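PDB 3DRF: oligopeptide-binding protein oppA from Lactococcus lactis, which binds oligopeptides in a voluminous cavity and delivers them to the OppABCDF ABC transporter for uptake, which growth in milk requires. Local coordinates for residues V264-D273 with Q285-K293. Residues are numbered along the deposited sequence; the frame is centred on the assembly and turned at random.
Sequences VAALSSSKYD and QVKNLKGYK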
loop_
_atom_site.group_PDB
_atom_site.type_symbol
_atom_site.label_atom_id
_atom_site.label_comp_id
_atom_site.label_asym_id
_atom_site.label_seq_id
_atom_site.Cartn_x
_atom_site.Cartn_y
_atom_site.Cartn_z
ATOM N N VAL A 264 -2.787 0.784 24.680
ATOM C CA VAL A 264 -3.969 0.765 25.558
ATOM C C VAL A 264 -3.765 1.696 26.796
ATOM O O VAL A 264 -4.609 2.415 27.146
ATOM C CB VAL A 264 -4.371 -0.721 25.952
ATOM C CG1 VAL A 264 -5.457 -0.697 27.025
ATOM C CG2 VAL A 264 -4.823 -1.457 24.695
ATOM N N ALA A 265 -2.592 1.640 27.386
ATOM C CA ALA A 265 -2.268 2.469 28.551
ATOM C C ALA A 265 -2.327 3.954 28.127
ATOM O O ALA A 265 -2.716 4.779 28.886
ATOM C CB ALA A 265 -0.837 2.118 29.070
ATOM N N ALA A 266 -1.910 4.265 26.904
ATOM C CA ALA A 266 -1.987 5.651 26.399
ATOM C C ALA A 266 -3.413 6.140 26.287
ATOM O O ALA A 266 -3.679 7.266 26.546
ATOM C CB ALA A 266 -1.257 5.773 25.023
ATOM N N LEU A 267 -4.327 5.268 25.916
ATOM C CA LEU A 267 -5.724 5.622 25.933
ATOM C C LEU A 267 -6.263 5.742 27.365
ATOM O O LEU A 267 -6.979 6.654 27.635
ATOM C CB LEU A 267 -6.564 4.582 25.173
ATOM C CG LEU A 267 -6.230 4.432 23.666
ATOM C CD1 LEU A 267 -6.904 3.134 23.108
ATOM C CD2 LEU A 267 -6.741 5.671 22.921
ATOM N N SER A 268 -5.879 4.837 28.254
ATOM C CA SER A 268 -6.350 4.895 29.633
ATOM C C SER A 268 -5.895 6.199 30.334
ATOM O O SER A 268 -6.570 6.705 31.152
ATOM C CB SER A 268 -5.882 3.655 30.407
ATOM O OG SER A 268 -6.396 2.490 29.838
ATOM N N SER A 269 -4.741 6.692 29.974
ATOM C CA SER A 269 -4.190 7.905 30.612
ATOM C C SER A 269 -4.521 9.195 29.815
ATOM O O SER A 269 -4.091 10.254 30.160
ATOM C CB SER A 269 -2.692 7.743 30.735
ATOM O OG SER A 269 -2.028 7.897 29.494
ATOM N N SER A 270 -5.265 9.060 28.725
ATOM C CA SER A 270 -5.614 10.212 27.843
ATOM C C SER A 270 -4.409 10.889 27.215
ATOM O O SER A 270 -4.448 12.060 26.923
ATOM C CB SER A 270 -6.463 11.241 28.619
ATOM O OG SER A 270 -7.750 10.777 28.848
ATOM N N LYS A 271 -3.358 10.151 26.992
ATOM C CA LYS A 271 -2.190 10.659 26.304
ATOM C C LYS A 271 -2.505 11.074 24.841
ATOM O O LYS A 271 -1.927 12.010 24.344
ATOM C CB LYS A 271 -1.075 9.625 26.329
ATOM C CG LYS A 271 0.308 10.040 25.744
ATOM C CD LYS A 271 1.364 9.008 26.064
ATOM C CE LYS A 271 2.638 9.190 25.276
ATOM N NZ LYS A 271 3.316 10.307 25.748
ATOM N N TYR A 272 -3.431 10.358 24.209
ATOM C CA TYR A 272 -3.891 10.653 22.839
ATOM C C TYR A 272 -5.395 10.771 22.785
ATOM O O TYR A 272 -6.072 10.007 23.423
ATOM C CB TYR A 272 -3.387 9.581 21.859
ATOM C CG TYR A 272 -1.869 9.491 21.868
ATOM C CD1 TYR A 272 -1.086 10.559 21.412
ATOM C CD2 TYR A 272 -1.202 8.367 22.317
ATOM C CE1 TYR A 272 0.250 10.488 21.416
ATOM C CE2 TYR A 272 0.166 8.324 22.328
ATOM C CZ TYR A 272 0.886 9.378 21.872
ATOM O OH TYR A 272 2.251 9.362 21.876
ATOM N N ASP A 273 -5.895 11.689 21.998
ATOM C CA ASP A 273 -7.309 11.798 21.689
ATOM C C ASP A 273 -7.765 10.742 20.702
ATOM O O ASP A 273 -8.877 10.290 20.755
ATOM C CB ASP A 273 -7.653 13.181 21.122
ATOM C CG ASP A 273 -7.368 14.299 22.089
ATOM O OD1 ASP A 273 -7.974 14.250 23.168
ATOM O OD2 ASP A 273 -6.610 15.199 21.796
ATOM N N GLN A 285 -10.208 -4.737 24.478
ATOM C CA GLN A 285 -9.664 -3.813 25.471
ATOM C C GLN A 285 -10.107 -2.386 25.201
ATOM O O GLN A 285 -10.434 -1.665 26.091
ATOM C CB GLN A 285 -8.121 -3.895 25.556
ATOM C CG GLN A 285 -7.562 -5.176 26.016
ATOM C CD GLN A 285 -6.103 -5.035 26.273
ATOM O OE1 GLN A 285 -5.300 -5.152 25.387
ATOM N NE2 GLN A 285 -5.770 -4.731 27.502
ATOM N N VAL A 286 -10.066 -1.987 23.932
ATOM C CA VAL A 286 -10.427 -0.636 23.545
ATOM C C VAL A 286 -11.905 -0.352 23.723
ATOM O O VAL A 286 -12.302 0.670 24.155
ATOM C CB VAL A 286 -9.980 -0.349 22.082
ATOM C CG1 VAL A 286 -10.562 0.978 21.595
ATOM C CG2 VAL A 286 -8.438 -0.343 22.008
ATOM N N LYS A 287 -12.726 -1.309 23.367
ATOM C CA LYS A 287 -14.186 -1.158 23.574
ATOM C C LYS A 287 -14.494 -1.131 25.087
ATOM O O LYS A 287 -15.493 -0.584 25.420
ATOM C CB LYS A 287 -14.961 -2.303 22.894
ATOM C CG LYS A 287 -15.001 -2.219 21.374
ATOM C CD LYS A 287 -15.902 -3.356 20.779
ATOM C CE LYS A 287 -15.220 -4.689 20.831
ATOM N NZ LYS A 287 -16.115 -5.782 20.293
ATOM N N ASN A 288 -13.666 -1.748 25.917
ATOM C CA ASN A 288 -13.836 -1.821 27.391
ATOM C C ASN A 288 -13.563 -0.435 28.027
ATOM O O ASN A 288 -13.942 -0.191 29.150
ATOM C CB ASN A 288 -12.911 -2.873 28.034
ATOM C CG ASN A 288 -13.370 -4.335 27.835
ATOM O OD1 ASN A 288 -14.437 -4.600 27.342
ATOM N ND2 ASN A 288 -12.499 -5.264 28.173
ATOM N N LEU A 289 -12.876 0.455 27.330
ATOM C CA LEU A 289 -12.486 1.750 27.923
ATOM C C LEU A 289 -13.622 2.725 28.046
ATOM O O LEU A 289 -14.413 2.869 27.210
ATOM C CB LEU A 289 -11.339 2.391 27.148
ATOM C CG LEU A 289 -10.032 1.581 27.180
ATOM C CD1 LEU A 289 -9.018 2.272 26.346
ATOM C CD2 LEU A 289 -9.460 1.249 28.586
ATOM N N LYS A 290 -13.618 3.463 29.140
ATOM C CA LYS A 290 -14.542 4.542 29.297
ATOM C C LYS A 290 -13.944 5.830 28.670
ATOM O O LYS A 290 -12.747 6.045 28.637
ATOM C CB LYS A 290 -14.814 4.739 30.787
ATOM C CG LYS A 290 -15.515 3.513 31.469
ATOM C CD LYS A 290 -16.704 2.927 30.687
ATOM C CE LYS A 290 -17.219 1.642 31.305
ATOM N NZ LYS A 290 -18.226 0.992 30.419
ATOM N N GLY A 291 -14.827 6.629 28.155
ATOM C CA GLY A 291 -14.464 7.923 27.620
ATOM C C GLY A 291 -14.128 8.006 26.143
ATOM O O GLY A 291 -13.760 9.038 25.699
ATOM N N TYR A 292 -14.318 6.894 25.446
ATOM C CA TYR A 292 -14.039 6.819 23.989
ATOM C C TYR A 292 -15.244 6.298 23.189
ATOM O O TYR A 292 -15.973 5.488 23.683
ATOM C CB TYR A 292 -12.820 5.904 23.745
ATOM C CG TYR A 292 -11.483 6.511 24.202
ATOM C CD1 TYR A 292 -10.704 7.291 23.355
ATOM C CD2 TYR A 292 -11.021 6.310 25.487
ATOM C CE1 TYR A 292 -9.538 7.842 23.777
ATOM C CE2 TYR A 292 -9.903 6.857 25.904
ATOM C CZ TYR A 292 -9.152 7.618 25.077
ATOM O OH TYR A 292 -7.968 8.089 25.559
ATOM N N LYS A 293 -15.410 6.828 21.972
ATOM C CA LYS A 293 -16.269 6.336 20.891
ATOM C C LYS A 293 -15.357 5.502 19.966
ATOM O O LYS A 293 -14.260 5.875 19.750
ATOM C CB LYS A 293 -16.850 7.552 20.151
ATOM C CG LYS A 293 -17.787 7.213 19.007
ATOM C CD LYS A 293 -18.464 8.434 18.433
ATOM C CE LYS A 293 -19.279 8.090 17.257
ATOM N NZ LYS A 293 -19.947 9.297 16.679
HETATM O O HOH W 1 -7.863 10.831 25.403
#
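On helix 263-268, V264 lies opposite Q285 and V286 of helix 283-287, and L267 opposite V286 and L289, the latter in the loop leading to Y292. The backbones come nearest at V264 and V286, whose CA atoms lie 6.9 Å apart, and approach again at S268 and L289 (7.1 Å between CA atoms). Beyond this the first segment leaves its helix through a Schellman motif, S270 adopting positive phi, while the second turns through G291 into strand 292-307.

L267 CB meets L289 CD1 at 3.6 Å, the two side chains crossing at about a right angle, and the methyls of L267 diverge: CD1 reaches V286 CG2, whereas CD2 lies 3.6 Å from Y292 CE1. The other methyl of L289, CD2, rests against S268 OG. Further up the helix, V264 packs its two methyls against the amide end of Q285, with CG2 3.8 Å from OE1.

Y292 supplies the polar link. With CG anti to its own carbonyl carbon (chi1 -71°), OH donates to L267 O over 2.7 Å, meeting a lone pair within the carbonyl plane (C=O...donor angle 117°). The carbonyl oxygens of Y272 and D273 also lie at the ring's edge, near its plane. L267 O accepts from S270 N too, so the tyrosine adds a second bond to a carbonyl already engaged in the helix-ending turn. A water donates to both Y292 OH and Y272 O.

Helix 263-268 forms a beta-alpha-beta crossover of the periplasmic binding protein fold, linking parallel strands 252-258 and 274-276 on either side of strand 34-40, to which D273 pairs through K36. Strand 536-549 backs the contact: P547 touches L267 and V286, and N549 touches Y292 and D273, which also salt-bridges R551.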